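PDB 6MLT: hemolysin-related protein, which is a secreted, calcium-containing protein of the Vibrio cholerae biofilm matrix, probably helping biofilms adhere and binding carbohydrate through a lectin-like domain. Local coordinates for residues I93-Y98 / R144-I149; Q216-V221 / P248-I253; S270-S275 / G449-D454; V276-S281 / G444-G449. One frame throughout, in Å; residues are numbered along the deposited sequence.

Interaction 1: I93-Y98 / R144-I149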
# COMPACT_ATOMS: atom_id res chain seq x y z
N ILE A 93 19.03 25.11 1.02
CA ILE A 93 19.04 24.52 2.36
C ILE A 93 17.67 23.90 2.64
O ILE A 93 16.63 24.53 2.44
CB ILE A 93 19.39 25.58 3.42
CG1 ILE A 93 20.80 26.14 3.18
CG2 ILE A 93 19.29 24.98 4.83
CD1 ILE A 93 21.90 25.12 3.33
N ALA A 94 17.69 22.66 3.10
CA ALA A 94 16.51 21.98 3.60
C ALA A 94 16.86 21.32 4.92
O ALA A 94 18.04 21.10 5.23
CB ALA A 94 15.99 20.93 2.62
N ASP A 95 15.85 21.00 5.72
CA ASP A 95 16.13 20.26 6.93
C ASP A 95 16.75 18.92 6.57
O ASP A 95 16.36 18.27 5.59
CB ASP A 95 14.87 20.04 7.76
CG ASP A 95 15.19 19.63 9.18
OD1 ASP A 95 15.50 20.52 9.99
OD2 ASP A 95 15.18 18.41 9.47
N ALA A 96 17.77 18.52 7.33
CA ALA A 96 18.53 17.32 7.03
C ALA A 96 17.94 16.06 7.66
O ALA A 96 18.44 14.97 7.39
CB ALA A 96 19.98 17.49 7.49
N ARG A 97 16.89 16.19 8.47
CA ARG A 97 16.31 15.05 9.17
C ARG A 97 15.12 14.43 8.45
O ARG A 97 14.77 13.29 8.75
CB ARG A 97 15.87 15.46 10.58
CG ARG A 97 17.00 15.98 11.46
CD ARG A 97 16.48 16.72 12.68
NE ARG A 97 15.93 18.02 12.31
CZ ARG A 97 15.60 18.97 13.18
NH1 ARG A 97 15.75 18.75 14.49
NH2 ARG A 97 15.13 20.13 12.75
N TYR A 98 14.51 15.15 7.52
CA TYR A 98 13.33 14.68 6.81
C TYR A 98 13.60 14.66 5.31
O TYR A 98 14.15 15.61 4.76
CB TYR A 98 12.11 15.56 7.10
CG TYR A 98 11.66 15.54 8.55
CD1 TYR A 98 10.72 14.61 8.99
CD2 TYR A 98 12.15 16.47 9.46
CE1 TYR A 98 10.30 14.60 10.31
CE2 TYR A 98 11.73 16.46 10.78
CZ TYR A 98 10.80 15.52 11.20
OH TYR A 98 10.37 15.50 12.50
N ARG A 144 8.54 24.07 14.38
CA ARG A 144 7.14 23.67 14.25
C ARG A 144 6.67 23.59 12.80
O ARG A 144 5.57 23.09 12.55
CB ARG A 144 6.25 24.64 15.02
N SER A 145 7.48 24.04 11.84
CA SER A 145 7.11 24.01 10.43
C SER A 145 7.89 22.96 9.64
O SER A 145 7.81 22.95 8.41
CB SER A 145 7.34 25.39 9.80
OG SER A 145 8.73 25.67 9.65
N VAL A 146 8.62 22.09 10.32
CA VAL A 146 9.52 21.13 9.69
C VAL A 146 9.03 19.72 9.99
O VAL A 146 8.85 19.35 11.16
CB VAL A 146 10.97 21.32 10.18
CG1 VAL A 146 11.87 20.23 9.65
CG2 VAL A 146 11.48 22.70 9.75
N GLY A 147 8.84 18.93 8.94
CA GLY A 147 8.52 17.53 9.11
C GLY A 147 8.42 16.85 7.77
O GLY A 147 8.94 17.33 6.76
N ASP A 148 7.74 15.71 7.75
CA ASP A 148 7.53 15.00 6.50
C ASP A 148 6.62 15.81 5.59
O ASP A 148 5.80 16.62 6.04
CB ASP A 148 6.93 13.62 6.76
CG ASP A 148 6.89 12.75 5.51
OD1 ASP A 148 7.68 13.01 4.57
OD2 ASP A 148 6.08 11.79 5.47
N ILE A 149 6.80 15.61 4.29
CA ILE A 149 5.94 16.19 3.27
C ILE A 149 5.42 15.06 2.40
O ILE A 149 6.20 14.22 1.93
CB ILE A 149 6.70 17.23 2.43
CG1 ILE A 149 7.12 18.41 3.31
CG2 ILE A 149 5.83 17.71 1.28
CD1 ILE A 149 8.00 19.43 2.62
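OD2 of D95, part of the carboxylate that V146 packs against, accepts two N-H groups from R97: the backbone N at 3.0 Å from D95 OD2, and the side-chain NE, also 3.0 Å from it. The backbone bond closes an Asx turn and comes from above the carboxylate plane, whereas NE uses the syn lone pair. R97 NH2 lies 2.8 Å from D95 OD1, giving a side-on salt bridge with one nitrogen on each oxygen. Together with the turn, this grip holds the carboxylate against rotation.

V146 presses on that braced group. Its CG1 is 3.4 Å from D95 CG, the two side chains crossing at about a right angle. Chi1 of V146 (173°) sets CG1 anti to the backbone N, where the same methyl also touches Y98 CD2 at 3.8 Å. One branch thus serves both the acid and the ring. Past V146 the backbone itself takes over: G147 CA sits 3.5 Å from the centroid of the Y98 ring and 4° off its normal, a CH-pi contact over the face.

Both segments link consecutive sheets of a beta-propeller: 93-98 leads from strand 93-94 to strand 101-103, while the loop segment 144-149 leads from strand 132-137 to strand 150-152. W521 meets the Y98 ring, W181 NE1 is hydrogen-bonded to V146 O, and A94 packs on strand 71-76.

Interaction 2: Q216-V221 / P248-I253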
# COMPACT_ATOMS: atom_id res chain seq x y z
N GLN A 216 -6.24 9.20 20.97
CA GLN A 216 -5.59 9.69 22.18
C GLN A 216 -4.37 8.82 22.47
O GLN A 216 -4.50 7.63 22.77
CB GLN A 216 -6.57 9.68 23.36
N ALA A 217 -3.19 9.42 22.37
CA ALA A 217 -1.94 8.74 22.64
C ALA A 217 -1.21 9.44 23.78
O ALA A 217 -1.57 10.55 24.19
CB ALA A 217 -1.06 8.71 21.38
N ASN A 218 -0.16 8.79 24.27
CA ASN A 218 0.61 9.30 25.40
C ASN A 218 1.76 10.21 24.98
O ASN A 218 2.42 10.78 25.85
CB ASN A 218 1.13 8.12 26.22
CG ASN A 218 0.01 7.21 26.71
OD1 ASN A 218 0.00 5.99 26.46
ND2 ASN A 218 -0.95 7.80 27.39
N ASP A 219 2.00 10.36 23.68
CA ASP A 219 3.03 11.24 23.15
C ASP A 219 2.71 11.44 21.68
O ASP A 219 1.73 10.91 21.16
CB ASP A 219 4.43 10.65 23.36
CG ASP A 219 5.54 11.71 23.47
OD1 ASP A 219 5.37 12.85 22.98
OD2 ASP A 219 6.60 11.38 24.05
N THR A 220 3.56 12.21 21.00
CA THR A 220 3.36 12.52 19.59
C THR A 220 3.21 11.24 18.77
O THR A 220 3.99 10.30 18.92
CB THR A 220 4.55 13.33 19.06
OG1 THR A 220 4.69 14.53 19.84
CG2 THR A 220 4.36 13.71 17.59
N VAL A 221 2.22 11.23 17.88
CA VAL A 221 2.06 10.15 16.91
C VAL A 221 2.89 10.49 15.69
O VAL A 221 2.72 11.55 15.08
CB VAL A 221 0.58 9.95 16.53
CG1 VAL A 221 0.44 8.84 15.51
CG2 VAL A 221 -0.26 9.64 17.77
N PRO A 248 9.27 4.86 28.26
CA PRO A 248 8.85 3.76 27.37
C PRO A 248 7.39 3.38 27.54
O PRO A 248 6.79 2.84 26.60
CB PRO A 248 9.77 2.61 27.78
CG PRO A 248 10.15 2.91 29.19
CD PRO A 248 10.22 4.41 29.28
N GLU A 249 6.80 3.66 28.71
CA GLU A 249 5.40 3.36 28.94
C GLU A 249 4.47 4.16 28.03
O GLU A 249 3.29 3.83 27.92
CB GLU A 249 5.04 3.63 30.41
CG GLU A 249 5.08 5.10 30.83
CD GLU A 249 6.48 5.61 31.18
OE1 GLU A 249 7.48 4.90 30.91
OE2 GLU A 249 6.58 6.73 31.73
N ASN A 250 4.99 5.22 27.41
CA ASN A 250 4.20 6.06 26.52
C ASN A 250 4.30 5.65 25.05
O ASN A 250 3.58 6.21 24.22
CB ASN A 250 4.63 7.53 26.66
CG ASN A 250 4.23 8.12 27.99
OD1 ASN A 250 3.44 7.53 28.72
ND2 ASN A 250 4.76 9.29 28.31
N SER A 251 5.18 4.71 24.71
CA SER A 251 5.31 4.28 23.33
C SER A 251 4.26 3.22 23.01
O SER A 251 3.70 2.57 23.89
CB SER A 251 6.71 3.73 23.06
OG SER A 251 6.95 2.53 23.78
N GLU A 252 3.99 3.06 21.71
CA GLU A 252 3.08 2.01 21.28
C GLU A 252 3.13 1.87 19.77
O GLU A 252 3.64 2.74 19.05
CB GLU A 252 1.64 2.29 21.73
CG GLU A 252 0.99 3.48 21.06
CD GLU A 252 -0.44 3.68 21.53
OE1 GLU A 252 -0.65 4.40 22.53
OE2 GLU A 252 -1.36 3.10 20.91
N ILE A 253 2.63 0.73 19.31
CA ILE A 253 2.21 0.53 17.94
C ILE A 253 0.74 0.13 17.98
O ILE A 253 0.33 -0.62 18.87
CB ILE A 253 3.05 -0.54 17.21
CG1 ILE A 253 2.55 -0.68 15.77
CG2 ILE A 253 2.96 -1.88 17.94
CD1 ILE A 253 3.64 -0.97 14.78
O HOH W 1 -2.87 5.29 23.52
O HOH W 2 0.98 6.31 23.45
O HOH W 3 6.80 10.53 26.45
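Within the propeller blade made of strands 224-227, 236-241, 252-256 and 262-266, the loop leading into the first strand meets the 3-10 turn leading into the third, with N218 lying against N250. Direct contact is by van der Waals touch: N218 CB is 3.5 Å from N250 OD1, and the side chains cross at about a right angle with their amide planes 33° apart. In N250, chi1 of -70° sets CG anti to the carbonyl carbon, which brings the amide up to N218 CB.

Water links polar groups of the two segments. Water 2 accepts from N218 N at 2.8 Å and lies 2.7 Å from N250 O and 2.7 Å from E252 OE1; it has more acceptors around it than protons to give. Water 1 bridges the segments at Q216, donating to Q216 O at 2.9 Å and to E252 OE1 at 2.6 Å. E252 is itself firmly placed, since OE1 forms a salt bridge with R265 and OE2 is hydrogen-bonded to the hydroxyl of Y215. At the exposed end of the contact, water 3 donates to D219 OD2 at 2.6 Å and accepts from N250 ND2 at 3.0 Å.

Interaction 3: S270-S275 / G449-D454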
# COMPACT_ATOMS: atom_id res chain seq x y z
N SER A 270 9.94 -4.38 26.61
CA SER A 270 11.15 -5.07 26.19
C SER A 270 11.70 -4.56 24.86
O SER A 270 12.83 -4.91 24.50
CB SER A 270 10.89 -6.58 26.09
OG SER A 270 10.11 -6.88 24.94
N ASN A 271 10.93 -3.75 24.12
CA ASN A 271 11.40 -3.12 22.89
C ASN A 271 10.57 -1.87 22.65
O ASN A 271 9.70 -1.87 21.76
CB ASN A 271 11.31 -4.07 21.70
CG ASN A 271 11.84 -3.46 20.41
OD1 ASN A 271 12.75 -2.63 20.43
ND2 ASN A 271 11.26 -3.87 19.28
N PRO A 272 10.79 -0.82 23.41
CA PRO A 272 9.98 0.39 23.28
C PRO A 272 10.39 1.20 22.06
O PRO A 272 11.31 0.85 21.32
CB PRO A 272 10.27 1.15 24.58
CG PRO A 272 11.66 0.75 24.92
CD PRO A 272 11.79 -0.70 24.49
N GLY A 273 9.69 2.31 21.86
CA GLY A 273 9.97 3.17 20.75
C GLY A 273 9.29 2.72 19.47
O GLY A 273 8.33 1.93 19.47
N GLY A 274 9.81 3.22 18.35
CA GLY A 274 9.24 2.97 17.05
C GLY A 274 8.52 4.19 16.50
O GLY A 274 7.58 4.69 17.13
N SER A 275 8.96 4.69 15.33
CA SER A 275 8.34 5.85 14.71
C SER A 275 7.65 5.55 13.39
O SER A 275 6.86 6.39 12.92
CB SER A 275 9.38 6.95 14.45
OG SER A 275 10.11 6.69 13.25
N GLY A 449 12.28 -0.76 16.97
CA GLY A 449 12.27 -0.02 18.21
C GLY A 449 13.67 0.32 18.67
O GLY A 449 14.63 0.31 17.89
N TYR A 450 13.79 0.64 19.96
CA TYR A 450 15.11 0.93 20.51
C TYR A 450 16.03 -0.29 20.47
O TYR A 450 17.25 -0.13 20.29
CB TYR A 450 15.00 1.43 21.95
CG TYR A 450 14.70 2.90 22.06
CD1 TYR A 450 15.70 3.85 21.90
CD2 TYR A 450 13.41 3.35 22.33
CE1 TYR A 450 15.44 5.20 22.00
CE2 TYR A 450 13.13 4.71 22.43
CZ TYR A 450 14.15 5.62 22.26
OH TYR A 450 13.87 6.97 22.36
N TYR A 451 15.47 -1.49 20.60
CA TYR A 451 16.25 -2.71 20.80
C TYR A 451 16.12 -3.76 19.71
O TYR A 451 17.01 -4.62 19.59
CB TYR A 451 15.86 -3.39 22.13
CG TYR A 451 16.01 -2.53 23.37
CD1 TYR A 451 17.10 -1.67 23.53
CD2 TYR A 451 15.07 -2.58 24.39
CE1 TYR A 451 17.23 -0.89 24.67
CE2 TYR A 451 15.19 -1.81 25.53
CZ TYR A 451 16.27 -0.96 25.66
OH TYR A 451 16.39 -0.20 26.79
N ALA A 452 15.04 -3.76 18.93
CA ALA A 452 14.81 -4.86 18.00
C ALA A 452 13.85 -4.45 16.89
O ALA A 452 13.10 -3.48 17.01
CB ALA A 452 14.25 -6.09 18.71
N VAL A 453 13.88 -5.24 15.81
CA VAL A 453 12.91 -5.17 14.73
C VAL A 453 11.88 -6.27 14.97
O VAL A 453 12.24 -7.45 15.05
CB VAL A 453 13.58 -5.33 13.36
CG1 VAL A 453 12.54 -5.37 12.23
CG2 VAL A 453 14.59 -4.21 13.12
N ASP A 454 10.61 -5.89 15.07
CA ASP A 454 9.53 -6.80 15.40
C ASP A 454 8.52 -6.87 14.26
O ASP A 454 8.13 -5.84 13.70
CB ASP A 454 8.81 -6.37 16.69
CG ASP A 454 9.69 -6.52 17.92
OD1 ASP A 454 10.77 -7.13 17.79
OD2 ASP A 454 9.32 -6.01 19.00
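N271 and D454 approach from opposite directions, with the amide plane turned 72° from the carboxylate plane. N271 ND2 donates to D454 OD2 at 2.9 Å; the acceptor lies in the amide plane, yet the nitrogen stands above the plane of the carboxylate. D454 OD1 has its own partner in S465 OG, which helps to position the acid. Chi1 of N271 (-178°) extends the amide into the bend at 449-452, where both its ends are engaged. Its OD1 accepts from Y451 N at 3.0 Å, nearly in line with the carbonyl bond, and from A452 N at 3.0 Å, a donor well above the amide plane. ND2 also reaches A452 O at 2.9 Å, approaching the face of that carbonyl opposite to the one met by G449 N. Four bonds therefore fix the buried amide in both position and rotation.

Both tyrosines pack against the loop. P272 CD touches Y451 CE2 at 3.7 Å, the two side chains meeting at a slant, and S270 O lies at the ring edge, 3.2 Å from Y451 CD2. On the other tyrosine, G273 CA is 3.8 Å from Y450 CD2, while Y450 N donates to P272 O at 2.8 Å. The arrangement is that of a beta-hairpin, strands 443-448 and 452-457, whose turn is hydrogen-bonded by an asparagine from the loop linking adjacent propeller blades.

Interaction 4: V276-S281 / G444-G449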
# COMPACT_ATOMS: atom_id res chain seq x y z
N VAL A 276 7.93 4.41 12.77
CA VAL A 276 7.50 4.15 11.40
C VAL A 276 7.44 2.64 11.20
O VAL A 276 8.15 1.89 11.89
CB VAL A 276 8.45 4.83 10.38
CG1 VAL A 276 9.85 4.24 10.47
CG2 VAL A 276 7.91 4.72 8.95
N GLN A 277 6.59 2.21 10.28
CA GLN A 277 6.42 0.80 9.96
C GLN A 277 6.40 0.63 8.45
O GLN A 277 6.17 1.57 7.69
CB GLN A 277 5.10 0.22 10.50
CG GLN A 277 4.47 0.98 11.63
CD GLN A 277 3.85 2.32 11.21
OE1 GLN A 277 3.48 2.53 10.06
NE2 GLN A 277 3.76 3.23 12.16
N ALA A 278 6.65 -0.61 8.03
CA ALA A 278 6.33 -1.08 6.70
C ALA A 278 5.26 -2.15 6.83
O ALA A 278 5.25 -2.92 7.79
CB ALA A 278 7.57 -1.64 5.98
N VAL A 279 4.32 -2.17 5.88
CA VAL A 279 3.19 -3.09 5.90
C VAL A 279 3.12 -3.76 4.54
O VAL A 279 3.02 -3.08 3.51
CB VAL A 279 1.87 -2.36 6.21
CG1 VAL A 279 0.71 -3.34 6.29
CG2 VAL A 279 2.00 -1.54 7.50
N SER A 280 3.18 -5.09 4.52
CA SER A 280 3.28 -5.76 3.22
C SER A 280 2.99 -7.24 3.38
O SER A 280 2.65 -7.73 4.46
CB SER A 280 4.66 -5.53 2.62
OG SER A 280 4.62 -5.76 1.22
N SER A 281 3.10 -7.95 2.26
CA SER A 281 2.96 -9.41 2.22
C SER A 281 4.29 -10.01 2.69
O SER A 281 5.17 -10.35 1.90
CB SER A 281 2.60 -9.89 0.82
OG SER A 281 1.38 -9.32 0.39
N GLY A 444 1.86 -8.55 7.11
CA GLY A 444 2.62 -8.30 8.32
C GLY A 444 2.87 -6.81 8.49
O GLY A 444 2.83 -6.03 7.53
N ILE A 445 3.10 -6.44 9.74
CA ILE A 445 3.47 -5.08 10.13
C ILE A 445 4.82 -5.18 10.83
O ILE A 445 4.95 -5.88 11.84
CB ILE A 445 2.43 -4.45 11.07
CG1 ILE A 445 1.07 -4.36 10.37
CG2 ILE A 445 2.88 -3.08 11.53
CD1 ILE A 445 -0.09 -4.38 11.34
N VAL A 446 5.82 -4.48 10.31
CA VAL A 446 7.17 -4.58 10.85
C VAL A 446 7.68 -3.18 11.17
O VAL A 446 7.42 -2.22 10.43
CB VAL A 446 8.12 -5.31 9.87
CG1 VAL A 446 8.30 -4.52 8.58
CG2 VAL A 446 9.46 -5.60 10.54
N TYR A 447 8.41 -3.07 12.28
CA TYR A 447 8.99 -1.80 12.69
C TYR A 447 10.18 -2.06 13.61
O TYR A 447 10.30 -3.12 14.22
CB TYR A 447 7.97 -0.91 13.39
CG TYR A 447 7.67 -1.28 14.83
CD1 TYR A 447 6.76 -2.28 15.14
CD2 TYR A 447 8.29 -0.62 15.88
CE1 TYR A 447 6.47 -2.61 16.45
CE2 TYR A 447 8.02 -0.94 17.19
CZ TYR A 447 7.11 -1.93 17.48
OH TYR A 447 6.83 -2.25 18.79
N ALA A 448 11.04 -1.05 13.70
CA ALA A 448 12.20 -1.08 14.57
C ALA A 448 11.95 -0.22 15.80
O ALA A 448 11.47 0.91 15.69
CB ALA A 448 13.44 -0.58 13.83
N GLY A 449 12.28 -0.76 16.97
CA GLY A 449 12.27 -0.02 18.21
C GLY A 449 13.67 0.32 18.67
O GLY A 449 14.63 0.31 17.89
O HOH W 4 10.80 1.07 11.69
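Q277 starts at the strand pairing and ends well away from it. Its CB lies 3.4 Å from V446 O and 4.1 Å from I445 CG2. Beyond CB the chain bends: with chi1 at -21°, off the staggered positions, and a further turn at chi2, the tip leaves strand 444-448. CG packs on I253, OE1 is hydrogen-bonded to S225 OG, and NE2 donates to S240 OG and F223 O, so both amide atoms are satisfied in the interior.

Alongside, the strands pair antiparallel, the short segments 277-279 and 444-448 running 161° apart. A278 and V446 make a hydrogen-bonded pair, A278 N to V446 O at 3.0 Å and V446 N to A278 O at 3.0 Å. S280 and G444 repeat the pattern, the shorter bond being G444 N to S280 O at 2.9 Å. Side chains alternate between the faces: A278 CB meets V446 CG1 at 3.9 Å on one, and on the other V279 CG2 meets I445 CG1 at 4.1 Å, these two lying side by side.

Strand 277-279 is an outermost strand of a four-stranded propeller sheet, followed by 443-448, 452-457 and 462-467. I445 and Y447 rest on I253 of strand 252-256 in the preceding blade, while V446 packs on V453 and M455 of strand 452-457.

How the interactions relate
Interactions 3 and 4 belong to one blade and share G449. The hairpin turn hydrogen-bonded by N271 in interaction 3 joins strands 443-448 and 452-457, and D454 N lies 2.9 Å from Y447 O, a probable hydrogen bond; their centres are 11 Å apart. Interaction 2, in the preceding blade, touches both: P248 CB is 3.5 Å from P272 CB, and I253 CD1 is 3.4 Å from Y447 CD1. Interaction 1 stands apart, its centre 22 to 24 Å from the others, with nearest atoms about 8 Å away. All four lie away from the calcium and sodium sites, although the S280 side chain is about 10 Å from a bound sodium ion.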